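Local coordinates for protein DR2417 (Deinococcus radiodurans, PDB 4XWW) that probably degrades and matures RNA as a metal-dependent 5'-3' exonuclease, possibly also an endonuclease, of the metallo-beta-lactamase superfamily, at residues T211-I225 against R375-L387. Sequence-based numbering, arbitrary orientation.
Sequences TNAERPGHTPSEAEI and RVHASGHASQEEL. With nucleotides of chain C.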
loop_
_atom_site.group_PDB
_atom_site.type_symbol
_atom_site.label_atom_id
_atom_site.label_comp_id
_atom_site.label_asym_id
_atom_site.label_seq_id
_atom_site.Cartn_x
_atom_site.Cartn_y
_atom_site.Cartn_z
ATOM N N THR A 211 -4.066 15.822 10.917
ATOM C CA THR A 211 -4.258 14.810 9.872
ATOM C C THR A 211 -3.983 15.318 8.458
ATOM O O THR A 211 -3.229 14.694 7.680
ATOM C CB THR A 211 -5.699 14.268 9.915
ATOM O OG1 THR A 211 -5.950 13.717 11.208
ATOM C CG2 THR A 211 -5.877 13.178 8.873
ATOM N N ASN A 212 -4.589 16.453 8.126
ATOM C CA ASN A 212 -4.503 16.999 6.777
ATOM C C ASN A 212 -3.603 18.227 6.712
ATOM O O ASN A 212 -3.784 19.099 5.872
ATOM C CB ASN A 212 -5.901 17.340 6.229
ATOM C CG ASN A 212 -6.669 16.108 5.781
ATOM O OD1 ASN A 212 -6.090 15.032 5.577
ATOM N ND2 ASN A 212 -7.979 16.264 5.601
ATOM N N ALA A 213 -2.610 18.288 7.591
ATOM C CA ALA A 213 -1.770 19.484 7.650
ATOM C C ALA A 213 -0.926 19.712 6.384
ATOM O O ALA A 213 -0.431 20.817 6.170
ATOM C CB ALA A 213 -0.867 19.434 8.901
ATOM N N GLU A 214 -0.780 18.683 5.543
ATOM C CA GLU A 214 -0.004 18.832 4.296
ATOM C C GLU A 214 -0.877 19.225 3.109
ATOM O O GLU A 214 -0.373 19.453 2.010
ATOM C CB GLU A 214 0.767 17.539 3.987
ATOM C CG GLU A 214 1.796 17.237 5.059
ATOM C CD GLU A 214 2.743 16.105 4.687
ATOM O OE1 GLU A 214 3.367 16.168 3.601
ATOM O OE2 GLU A 214 2.888 15.169 5.497
ATOM N N ARG A 215 -2.185 19.325 3.342
ATOM C CA ARG A 215 -3.145 19.679 2.294
ATOM C C ARG A 215 -3.477 21.165 2.278
ATOM O O ARG A 215 -3.974 21.700 3.256
ATOM C CB ARG A 215 -4.436 18.878 2.468
ATOM C CG ARG A 215 -4.234 17.369 2.313
ATOM C CD ARG A 215 -5.584 16.682 2.138
ATOM N NE ARG A 215 -5.531 15.261 2.465
ATOM C CZ ARG A 215 -6.599 14.466 2.484
ATOM N NH1 ARG A 215 -7.800 14.951 2.189
ATOM N NH2 ARG A 215 -6.468 13.185 2.801
ATOM N N PRO A 216 -3.180 21.847 1.163
ATOM C CA PRO A 216 -3.456 23.283 1.105
ATOM C C PRO A 216 -4.945 23.522 0.945
ATOM O O PRO A 216 -5.654 22.596 0.556
ATOM C CB PRO A 216 -2.682 23.750 -0.137
ATOM C CG PRO A 216 -1.741 22.608 -0.471
ATOM C CD PRO A 216 -2.449 21.371 -0.021
ATOM N N GLY A 217 -5.403 24.729 1.266
ATOM C CA GLY A 217 -6.786 25.107 1.039
ATOM C C GLY A 217 -7.742 24.647 2.122
ATOM O O GLY A 217 -7.357 24.488 3.275
ATOM N N HIS A 218 -8.990 24.423 1.722
ATOM C CA HIS A 218 -10.085 24.126 2.630
ATOM C C HIS A 218 -10.701 22.792 2.223
ATOM O O HIS A 218 -10.874 22.518 1.025
ATOM C CB HIS A 218 -11.103 25.269 2.569
ATOM C CG HIS A 218 -12.068 25.302 3.711
ATOM N ND1 HIS A 218 -12.941 24.271 3.986
ATOM C CD2 HIS A 218 -12.323 26.268 4.627
ATOM C CE1 HIS A 218 -13.675 24.590 5.039
ATOM N NE2 HIS A 218 -13.323 25.796 5.444
ATOM N N THR A 219 -10.980 21.935 3.194
ATOM C CA THR A 219 -11.609 20.645 2.900
ATOM C C THR A 219 -13.005 20.913 2.347
ATOM O O THR A 219 -13.689 21.816 2.821
ATOM C CB THR A 219 -11.673 19.752 4.164
ATOM O OG1 THR A 219 -10.343 19.483 4.621
ATOM C CG2 THR A 219 -12.386 18.424 3.890
ATOM N N PRO A 220 -13.432 20.156 1.319
ATOM C CA PRO A 220 -14.772 20.423 0.777
ATOM C C PRO A 220 -15.886 20.136 1.761
ATOM O O PRO A 220 -15.707 19.315 2.658
ATOM C CB PRO A 220 -14.870 19.456 -0.425
ATOM C CG PRO A 220 -13.460 19.121 -0.757
ATOM C CD PRO A 220 -12.695 19.156 0.517
ATOM N N SER A 221 -17.012 20.819 1.583
ATOM C CA SER A 221 -18.204 20.666 2.417
ATOM C C SER A 221 -19.023 19.422 2.077
ATOM O O SER A 221 -19.139 19.061 0.889
ATOM C CB SER A 221 -19.090 21.897 2.254
ATOM O OG SER A 221 -20.298 21.756 2.956
ATOM N N GLU A 222 -19.644 18.803 3.085
ATOM C CA GLU A 222 -20.571 17.707 2.801
ATOM C C GLU A 222 -21.754 18.167 1.944
ATOM O O GLU A 222 -22.340 17.363 1.210
ATOM C CB GLU A 222 -21.074 17.046 4.072
ATOM C CG GLU A 222 -20.030 16.189 4.770
ATOM C CD GLU A 222 -19.602 14.958 3.972
ATOM O OE1 GLU A 222 -20.436 14.388 3.233
ATOM O OE2 GLU A 222 -18.428 14.549 4.104
ATOM N N ALA A 223 -22.086 19.455 1.983
ATOM C CA ALA A 223 -23.205 19.903 1.167
ATOM C C ALA A 223 -22.831 19.841 -0.320
ATOM O O ALA A 223 -23.666 19.512 -1.155
ATOM C CB ALA A 223 -23.659 21.314 1.576
ATOM N N GLU A 224 -21.571 20.127 -0.639
ATOM C CA GLU A 224 -21.110 20.043 -2.018
ATOM C C GLU A 224 -21.058 18.592 -2.483
ATOM O O GLU A 224 -21.464 18.276 -3.597
ATOM C CB GLU A 224 -19.725 20.676 -2.183
ATOM C CG GLU A 224 -19.301 20.720 -3.643
ATOM C CD GLU A 224 -17.803 20.783 -3.839
ATOM O OE1 GLU A 224 -17.099 21.290 -2.942
ATOM O OE2 GLU A 224 -17.337 20.326 -4.903
ATOM N N ILE A 225 -20.542 17.710 -1.629
ATOM C CA ILE A 225 -20.510 16.284 -1.969
ATOM C C ILE A 225 -21.936 15.764 -2.203
ATOM O O ILE A 225 -22.162 15.004 -3.128
ATOM C CB ILE A 225 -19.831 15.441 -0.860
ATOM C CG1 ILE A 225 -18.422 15.968 -0.559
ATOM C CG2 ILE A 225 -19.820 13.944 -1.240
ATOM C CD1 ILE A 225 -17.516 16.139 -1.783
ATOM N N ARG A 375 -16.042 14.119 -7.652
ATOM C CA ARG A 375 -15.813 14.603 -6.289
ATOM C C ARG A 375 -16.931 14.104 -5.404
ATOM O O ARG A 375 -17.910 14.814 -5.161
ATOM C CB ARG A 375 -15.727 16.126 -6.223
ATOM C CG ARG A 375 -15.203 16.580 -4.848
ATOM C CD ARG A 375 -15.237 18.087 -4.622
ATOM N NE ARG A 375 -14.484 18.817 -5.637
ATOM C CZ ARG A 375 -13.177 19.051 -5.578
ATOM N NH1 ARG A 375 -12.582 19.724 -6.556
ATOM N NH2 ARG A 375 -12.464 18.614 -4.549
ATOM N N VAL A 376 -16.788 12.868 -4.948
ATOM C CA VAL A 376 -17.847 12.212 -4.210
ATOM C C VAL A 376 -17.411 11.871 -2.777
ATOM O O VAL A 376 -18.041 11.071 -2.100
ATOM C CB VAL A 376 -18.341 10.943 -4.934
ATOM C CG1 VAL A 376 -19.055 11.334 -6.225
ATOM C CG2 VAL A 376 -17.187 9.989 -5.235
ATOM N N HIS A 377 -16.332 12.497 -2.325
ATOM C CA HIS A 377 -15.912 12.359 -0.930
ATOM C C HIS A 377 -15.276 13.630 -0.408
ATOM O O HIS A 377 -14.506 14.279 -1.124
ATOM C CB HIS A 377 -14.916 11.207 -0.789
ATOM C CG HIS A 377 -14.430 11.002 0.609
ATOM N ND1 HIS A 377 -15.236 10.522 1.622
ATOM C CD2 HIS A 377 -13.213 11.198 1.163
ATOM C CE1 HIS A 377 -14.540 10.449 2.741
ATOM N NE2 HIS A 377 -13.303 10.844 2.487
ATOM N N ALA A 378 -15.587 13.965 0.846
ATOM C CA ALA A 378 -14.901 15.016 1.586
ATOM C C ALA A 378 -14.320 14.431 2.852
ATOM O O ALA A 378 -15.009 13.741 3.593
ATOM C CB ALA A 378 -15.861 16.164 1.925
ATOM N N SER A 379 -13.057 14.736 3.114
ATOM C CA SER A 379 -12.389 14.334 4.351
ATOM C C SER A 379 -13.123 14.839 5.599
ATOM O O SER A 379 -13.752 15.899 5.577
ATOM C CB SER A 379 -10.943 14.865 4.350
ATOM O OG SER A 379 -10.281 14.603 5.584
ATOM N N GLY A 380 -13.029 14.074 6.675
ATOM C CA GLY A 380 -13.509 14.538 7.964
ATOM C C GLY A 380 -12.554 15.522 8.630
ATOM O O GLY A 380 -12.860 16.021 9.716
ATOM N N HIS A 381 -11.381 15.767 8.040
ATOM C CA HIS A 381 -10.386 16.575 8.759
ATOM C C HIS A 381 -10.004 17.871 8.024
ATOM O O HIS A 381 -9.933 17.923 6.798
ATOM C CB HIS A 381 -9.124 15.755 9.056
ATOM C CG HIS A 381 -9.365 14.498 9.833
ATOM N ND1 HIS A 381 -9.248 14.446 11.207
ATOM C CD2 HIS A 381 -9.719 13.249 9.434
ATOM C CE1 HIS A 381 -9.504 13.216 11.619
ATOM N NE2 HIS A 381 -9.792 12.473 10.565
ATOM N N ALA A 382 -9.726 18.896 8.824
ATOM C CA ALA A 382 -9.287 20.220 8.381
ATOM C C ALA A 382 -8.026 20.235 7.551
ATOM O O ALA A 382 -7.015 19.672 7.954
ATOM C CB ALA A 382 -9.066 21.097 9.600
ATOM N N SER A 383 -8.073 20.953 6.432
ATOM C CA SER A 383 -6.874 21.239 5.667
ATOM C C SER A 383 -6.246 22.521 6.221
ATOM O O SER A 383 -6.730 23.073 7.216
ATOM C CB SER A 383 -7.222 21.366 4.186
ATOM O OG SER A 383 -7.750 20.135 3.724
ATOM N N GLN A 384 -5.178 22.990 5.579
ATOM C CA GLN A 384 -4.372 24.091 6.127
ATOM C C GLN A 384 -5.159 25.371 6.431
ATOM O O GLN A 384 -4.929 26.007 7.470
ATOM C CB GLN A 384 -3.205 24.424 5.167
ATOM C CG GLN A 384 -2.135 23.342 5.135
ATOM C CD GLN A 384 -1.052 23.592 4.083
ATOM O OE1 GLN A 384 -1.107 24.564 3.334
ATOM N NE2 GLN A 384 -0.072 22.696 4.023
ATOM N N GLU A 385 -6.070 25.775 5.543
ATOM C CA GLU A 385 -6.813 27.015 5.805
ATOM C C GLU A 385 -7.601 26.902 7.107
ATOM O O GLU A 385 -7.651 27.853 7.912
ATOM C CB GLU A 385 -7.753 27.346 4.638
ATOM C CG GLU A 385 -7.053 28.033 3.491
ATOM C CD GLU A 385 -7.996 28.353 2.351
ATOM O OE1 GLU A 385 -9.229 28.389 2.585
ATOM O OE2 GLU A 385 -7.499 28.554 1.223
ATOM N N GLU A 386 -8.193 25.729 7.325
ATOM C CA GLU A 386 -8.990 25.523 8.523
ATOM C C GLU A 386 -8.108 25.433 9.757
ATOM O O GLU A 386 -8.426 26.018 10.795
ATOM C CB GLU A 386 -9.849 24.280 8.374
ATOM C CG GLU A 386 -10.823 24.378 7.214
ATOM C CD GLU A 386 -11.085 23.021 6.606
ATOM O OE1 GLU A 386 -10.306 22.625 5.707
ATOM O OE2 GLU A 386 -12.038 22.340 7.056
ATOM N N LEU A 387 -6.984 24.740 9.641
ATOM C CA LEU A 387 -6.032 24.690 10.755
ATOM C C LEU A 387 -5.535 26.097 11.110
ATOM O O LEU A 387 -5.400 26.439 12.292
ATOM C CB LEU A 387 -4.844 23.764 10.410
ATOM C CG LEU A 387 -5.224 22.311 10.101
ATOM C CD1 LEU A 387 -3.981 21.492 9.701
ATOM C CD2 LEU A 387 -5.945 21.723 11.326
ATOM P P U C 2 -10.721 11.150 5.573
ATOM O OP1 U C 2 -12.000 11.128 6.316
ATOM O OP2 U C 2 -9.934 12.402 5.503
ATOM O "O5'" U C 2 -9.739 10.037 6.152
ATOM C "C5'" U C 2 -10.189 8.697 6.406
ATOM C "C4'" U C 2 -9.517 8.144 7.642
ATOM O "O4'" U C 2 -8.124 7.834 7.354
ATOM C "C3'" U C 2 -9.501 9.066 8.859
ATOM O "O3'" U C 2 -9.750 8.291 10.021
ATOM C "C2'" U C 2 -8.058 9.557 8.901
ATOM O "O2'" U C 2 -7.639 9.928 10.198
ATOM C "C1'" U C 2 -7.320 8.317 8.406
ATOM N N1 U C 2 -5.972 8.581 7.887
ATOM C C2 U C 2 -4.970 7.694 8.228
ATOM O O2 U C 2 -5.162 6.714 8.925
ATOM N N3 U C 2 -3.733 8.001 7.719
ATOM C C4 U C 2 -3.399 9.076 6.925
ATOM O O4 U C 2 -2.235 9.210 6.545
ATOM C C5 U C 2 -4.490 9.950 6.620
ATOM C C6 U C 2 -5.710 9.679 7.100
ATOM O "O3'" U C 1 -11.003 10.658 4.071
ATOM P P U C 3 -10.691 8.867 11.170
ATOM O OP1 U C 3 -11.211 10.179 10.723
ATOM O OP2 U C 3 -9.962 8.763 12.455
ATOM O "O5'" U C 3 -11.910 7.846 11.173
ATOM C "C5'" U C 3 -12.634 7.574 9.963
ATOM C "C4'" U C 3 -12.906 6.096 9.854
ATOM O "O4'" U C 3 -11.767 5.440 9.233
ATOM C "C3'" U C 3 -13.141 5.386 11.185
ATOM O "O3'" U C 3 -14.230 4.486 11.063
ATOM C "C2'" U C 3 -11.834 4.635 11.420
ATOM O "O2'" U C 3 -11.987 3.458 12.188
ATOM C "C1'" U C 3 -11.416 4.304 9.990
ATOM N N1 U C 3 -9.974 4.075 9.849
ATOM C C2 U C 3 -9.566 2.931 9.191
ATOM O O2 U C 3 -10.348 2.127 8.716
ATOM N N3 U C 3 -8.206 2.771 9.106
ATOM C C4 U C 3 -7.233 3.612 9.601
ATOM O O4 U C 3 -6.045 3.325 9.442
ATOM C C5 U C 3 -7.736 4.769 10.274
ATOM C C6 U C 3 -9.057 4.954 10.377
HETATM O O HOH W 1 -6.201 18.007 9.891
HETATM O O HOH W 2 -3.180 26.577 2.124
HETATM O O HOH W 3 -16.640 15.651 5.599
#
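Thr219 and Asn212 both fasten onto the carbonyl oxygen of His381, giving that oxygen two donors. The hydroxyl comes in tilted somewhat from the carbonyl plane, Thr219 OG1 to His381 O being 2.7 Å, while the amide of Asn212 arrives from well above it, Asn212 ND2 to His381 O at 2.8 Å. With OG1 anti to its own carbonyl carbon (chi1 -62°), Thr219 turns CG2 the other way, against Ser379 O.

Glu386 repeats the pattern with its carboxylate. Thr219 N, 2.7 Å from Glu386 OE1 and nearly straight at 177°, and Ser383 N reach that oxygen from opposite faces of the group. The same carboxylate lies stacked on the His218 ring, their planes 6° apart, with Glu386 CG over the ring centre; His218 is kept from rotating by its ND1 bond to Thr219 O. Behind these, the start of helix 384-394 is tied to the 211-225 loop: Gln384 N and Glu385 N donate to Arg215 O and Gly217 O, and Gln384 NE2 reaches Ala213 O at 2.9 Å. At the far end Ile225 CG1 packs on Ala378 CB, 3.6 Å away, and Glu224 OE2 forms a salt bridge with Arg375 NE.

On the RNA side, Thr211 CB sits over one face of the His381 ring, 3.9 Å from its centroid. Asp209 is hydrogen-bonded to ND1 of that ring and also to Thr211 OG1, while His381 NE2 donates to OP1 of U3 of chain C, 2.7 Å away. Gly380 N donates to OP1 of U2 of chain C, and His377 NE2 is hydrogen-bonded to U1 of chain C. The loop of the metallo-beta-lactamase domain thus grips the carbonyl of His381, the predicted proton acceptor, and packs Thr211 on its Asp209-bound ring, consistent with a phosphate-binding loop held rigid beside the zinc site.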